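Erythrocyte membrane protein 1 (Plasmodium falciparum, PDB 6S8T) probably binds host cell-surface receptors as a parasite adhesin of infected erythrocytes, this chain being its ICAM-1-binding DBLbeta domain. Local coordinates at residues A[140-143]-A[144-148]; A[251-254]-A[255-259]. All coordinates share one frame; numbering follows the deposited sequence. Where two conformers were deposited one is given.

Contact 1 (A[140-143]-A[144-148]); sequences SLLG and DVQLA
Leu142 and Gln146 meet one turn apart on helix 137-163 of the Duffy-binding-like domain. The Leu142 side chain crosses the Gln146 chain at a slant. Leu142 CG lies 3.5 Å from Gln146 OE1. Leu142 CD1 lies 3.7 Å from Gln146 CG. Gln146 CG is anti to its own carbonyl carbon (chi1 -73°) and the chain is extended beyond it, which carries the amide across the leucine branch. OE1 is buried there and has no polar partner in the model. NE2 bonds Gln259 O of helix 246-268.

Next to this pair, Leu141 CD1 touches Val145 CG2 at 4.1 Å. The backbone keeps the alpha-helical i to i+4 bonds, such as Gln146 N to Leu142 O at 2.8 Å.

Asp144 works on another side of the helix. A water donates to both Ser140 O and Asp144 OD2, at 2.6 Å from OD2, and so bridges one turn. The carboxylate is gripped further by Ser68 OG and Asn122 ND2 on OD1 and by Asn69 N on OD2.

This turn is buried. Leu141 and Leu142 pack on Trp252 of helix 246-268. Val145 reaches Val260 of that helix and Leu189 and Ile193 of helix 172-194, while Asp144 touches Leu123 of helix 121-124.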
# COMPACT_ATOMS: atom_id res chain seq x y z
N SER A 140 7.62 -3.89 -24.94
CA SER A 140 8.10 -5.04 -24.19
C SER A 140 7.99 -4.83 -22.68
O SER A 140 7.75 -5.78 -21.94
CB SER A 140 9.54 -5.36 -24.57
OG SER A 140 9.65 -5.69 -25.95
N LEU A 141 8.15 -3.58 -22.22
CA LEU A 141 8.04 -3.32 -20.79
C LEU A 141 6.61 -3.51 -20.30
O LEU A 141 6.39 -4.02 -19.20
CB LEU A 141 8.52 -1.90 -20.47
CG LEU A 141 8.40 -1.47 -19.00
CD1 LEU A 141 9.23 -2.37 -18.11
CD2 LEU A 141 8.81 -0.01 -18.83
N LEU A 142 5.62 -3.11 -21.11
CA LEU A 142 4.22 -3.25 -20.71
C LEU A 142 3.85 -4.72 -20.52
O LEU A 142 3.06 -5.06 -19.62
CB LEU A 142 3.31 -2.60 -21.74
CG LEU A 142 1.80 -2.76 -21.50
CD1 LEU A 142 1.41 -2.13 -20.17
CD2 LEU A 142 1.00 -2.16 -22.64
N GLY A 143 4.41 -5.61 -21.34
CA GLY A 143 4.10 -7.02 -21.20
C GLY A 143 4.51 -7.58 -19.85
O GLY A 143 3.74 -8.30 -19.22
N ASP A 144 5.71 -7.24 -19.39
CA ASP A 144 6.17 -7.75 -18.10
C ASP A 144 5.46 -7.06 -16.94
O ASP A 144 5.27 -7.68 -15.88
CB ASP A 144 7.68 -7.58 -17.98
CG ASP A 144 8.44 -8.85 -18.36
OD1 ASP A 144 8.09 -9.94 -17.85
OD2 ASP A 144 9.38 -8.77 -19.18
N VAL A 145 5.05 -5.81 -17.11
CA VAL A 145 4.28 -5.13 -16.06
C VAL A 145 2.88 -5.73 -15.96
O VAL A 145 2.35 -5.91 -14.86
CB VAL A 145 4.23 -3.62 -16.32
CG1 VAL A 145 3.29 -2.93 -15.34
CG2 VAL A 145 5.63 -3.02 -16.21
N GLN A 146 2.27 -6.06 -17.10
CA GLN A 146 0.95 -6.68 -17.08
C GLN A 146 1.01 -8.11 -16.56
O GLN A 146 0.07 -8.57 -15.90
CB GLN A 146 0.32 -6.64 -18.47
CG GLN A 146 -0.14 -5.26 -18.91
CD GLN A 146 -0.79 -5.27 -20.28
OE1 GLN A 146 -0.16 -5.63 -21.27
NE2 GLN A 146 -2.06 -4.89 -20.34
N LEU A 147 2.10 -8.83 -16.85
CA LEU A 147 2.25 -10.17 -16.31
C LEU A 147 2.38 -10.14 -14.79
O LEU A 147 1.76 -10.95 -14.09
CB LEU A 147 3.45 -10.87 -16.93
CG LEU A 147 3.75 -12.27 -16.40
CD1 LEU A 147 2.66 -13.25 -16.80
CD2 LEU A 147 5.11 -12.76 -16.88
N ALA A 148 3.18 -9.21 -14.26
CA ALA A 148 3.33 -9.10 -12.82
C ALA A 148 2.02 -8.68 -12.16
O ALA A 148 1.66 -9.20 -11.09
CB ALA A 148 4.44 -8.11 -12.48
O HOH W 1 9.93 -7.07 -21.08

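Contact 2 (A[251-254]-A[255-259]); sequences DWWE and ANRHQ
Helix 246-268 of the Duffy-binding-like fold is kinked here. Trp252 meets Asn256 and Trp253 meets Arg257 one turn on. The regular pattern holds at first, with Ala255 N bonded to Asp251 O at 3.0 Å. It then gives way. Asn256 N makes only a weak bond to Trp252 O and a better one to Trp253 O, where it sits well above the carbonyl plane. Arg257 N gives Trp253 O only a weak bond, short but strongly bent. Beyond this, His258 N has no bond to the preceding turn; a water that donates to Glu254 O accepts a weak bond from it instead.

Asn256 ND2 lies over one face of the Trp252 indole, 3.4 Å from CE2 and offset toward the rim. The amide and ring planes are 51° apart. ND2 bonds Leu39 O and OD1 accepts from Ala41 N. Held at both ends, and by a weak bond from ND2 to Trp252 O, the amide keeps its rotation.

Arg257 CG stands between its backbone N and carbonyl carbon (chi1 61°), which brings it back over the turn to 3.5 Å from Trp253 O. The guanidinium is turned steeply to the Trp253 indole. Asp289 ties the two together, with OD1 in a salt bridge to Arg257 NH2 and OD2 bonded to Trp253 NE1. Glu254 runs beside Arg257, their flat ends nearly parallel. The opposite charges are near each other without a salt bridge, and Glu254 OE2 is hydrogen-bonded with Tyr290 OH.

In the CH-pi contact Arg257 CB lies over the face, 3.8 Å from the centroid of the Trp253 five-membered ring and 18° off its normal.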
# COMPACT_ATOMS: atom_id res chain seq x y z
N ASP A 251 5.08 9.95 -17.22
CA ASP A 251 4.26 10.00 -18.42
C ASP A 251 3.95 8.60 -18.95
O ASP A 251 2.83 8.34 -19.39
CB ASP A 251 4.95 10.85 -19.49
CG ASP A 251 5.06 12.32 -19.09
OD1 ASP A 251 4.55 12.70 -18.02
OD2 ASP A 251 5.67 13.09 -19.86
N TRP A 252 4.94 7.70 -18.93
CA TRP A 252 4.69 6.33 -19.36
C TRP A 252 3.61 5.68 -18.51
O TRP A 252 2.76 4.94 -19.03
CB TRP A 252 5.98 5.50 -19.31
CG TRP A 252 5.83 4.11 -19.88
CD1 TRP A 252 6.09 3.72 -21.16
CD2 TRP A 252 5.38 2.94 -19.19
NE1 TRP A 252 5.84 2.38 -21.31
CE2 TRP A 252 5.40 1.87 -20.12
CE3 TRP A 252 4.97 2.68 -17.88
CZ2 TRP A 252 5.02 0.58 -19.77
CZ3 TRP A 252 4.59 1.39 -17.54
CH2 TRP A 252 4.62 0.36 -18.48
N TRP A 253 3.62 5.94 -17.20
CA TRP A 253 2.57 5.39 -16.35
C TRP A 253 1.21 5.96 -16.71
O TRP A 253 0.22 5.22 -16.80
CB TRP A 253 2.90 5.66 -14.87
CG TRP A 253 1.87 5.09 -13.94
CD1 TRP A 253 0.96 5.79 -13.19
CD2 TRP A 253 1.63 3.70 -13.66
NE1 TRP A 253 0.18 4.92 -12.47
CE2 TRP A 253 0.57 3.64 -12.74
CE3 TRP A 253 2.22 2.51 -14.11
CZ2 TRP A 253 0.08 2.43 -12.25
CZ3 TRP A 253 1.72 1.31 -13.62
CH2 TRP A 253 0.67 1.28 -12.70
N GLU A 254 1.13 7.28 -16.96
CA GLU A 254 -0.15 7.89 -17.34
C GLU A 254 -0.69 7.30 -18.63
O GLU A 254 -1.91 7.15 -18.79
CB GLU A 254 0.02 9.40 -17.49
CG GLU A 254 0.15 10.15 -16.19
CD GLU A 254 -1.05 9.93 -15.29
OE1 GLU A 254 -2.20 10.12 -15.77
OE2 GLU A 254 -0.85 9.55 -14.12
N ALA A 255 0.19 6.97 -19.57
CA ALA A 255 -0.24 6.44 -20.86
C ALA A 255 -0.74 5.01 -20.76
O ALA A 255 -1.58 4.60 -21.57
CB ALA A 255 0.91 6.52 -21.86
N ASN A 256 -0.26 4.22 -19.79
CA ASN A 256 -0.54 2.79 -19.77
C ASN A 256 -1.12 2.29 -18.46
O ASN A 256 -1.27 1.07 -18.29
CB ASN A 256 0.73 2.00 -20.10
CG ASN A 256 1.32 2.37 -21.45
OD1 ASN A 256 0.73 2.08 -22.49
ND2 ASN A 256 2.49 3.00 -21.43
N ARG A 257 -1.47 3.17 -17.52
CA ARG A 257 -1.94 2.71 -16.22
C ARG A 257 -3.24 1.93 -16.33
O ARG A 257 -3.48 1.00 -15.54
CB ARG A 257 -2.12 3.89 -15.26
CG ARG A 257 -3.13 4.93 -15.72
CD ARG A 257 -3.08 6.18 -14.86
NE ARG A 257 -3.58 5.95 -13.51
CZ ARG A 257 -4.86 6.06 -13.16
NH1 ARG A 257 -5.77 6.40 -14.06
NH2 ARG A 257 -5.23 5.84 -11.90
N HIS A 258 -4.10 2.27 -17.30
CA HIS A 258 -5.38 1.57 -17.40
C HIS A 258 -5.20 0.14 -17.90
O HIS A 258 -5.87 -0.77 -17.41
CB HIS A 258 -6.34 2.32 -18.32
CG HIS A 258 -7.60 1.56 -18.56
ND1 HIS A 258 -8.58 1.41 -17.60
CD2 HIS A 258 -8.03 0.86 -19.64
CE1 HIS A 258 -9.56 0.67 -18.08
NE2 HIS A 258 -9.25 0.32 -19.32
N GLN A 259 -4.33 -0.07 -18.90
CA GLN A 259 -4.07 -1.42 -19.37
C GLN A 259 -3.47 -2.29 -18.28
O GLN A 259 -3.64 -3.51 -18.29
CB GLN A 259 -3.16 -1.39 -20.59
CG GLN A 259 -3.80 -0.81 -21.84
CD GLN A 259 -2.85 -0.76 -23.01
OE1 GLN A 259 -2.08 0.19 -23.17
NE2 GLN A 259 -2.89 -1.79 -23.85
O HOH W 2 -4.13 5.25 -18.87

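Contact 1 comes first along the chain, on helix 137-163. Helix 172-194 and helix 202-221 follow before contact 2 on helix 246-268. The two contacts are in series, neither enclosing nor crossing the other. Each joins successive turns of one helix, so neither closes a loop. The long-range tie is between them, where their helices pack together. Their centres are about 12 Å apart. The bond from Gln146 NE2 to Gln259 O, 2.9 Å long, joins contact 1 to contact 2 at the kink of helix 246-268. Leu141 CD2 packs on Trp252 CZ2 at 3.9 Å. Contacts 1 and 2 thus meet at one helix-helix interface within the Duffy-binding region.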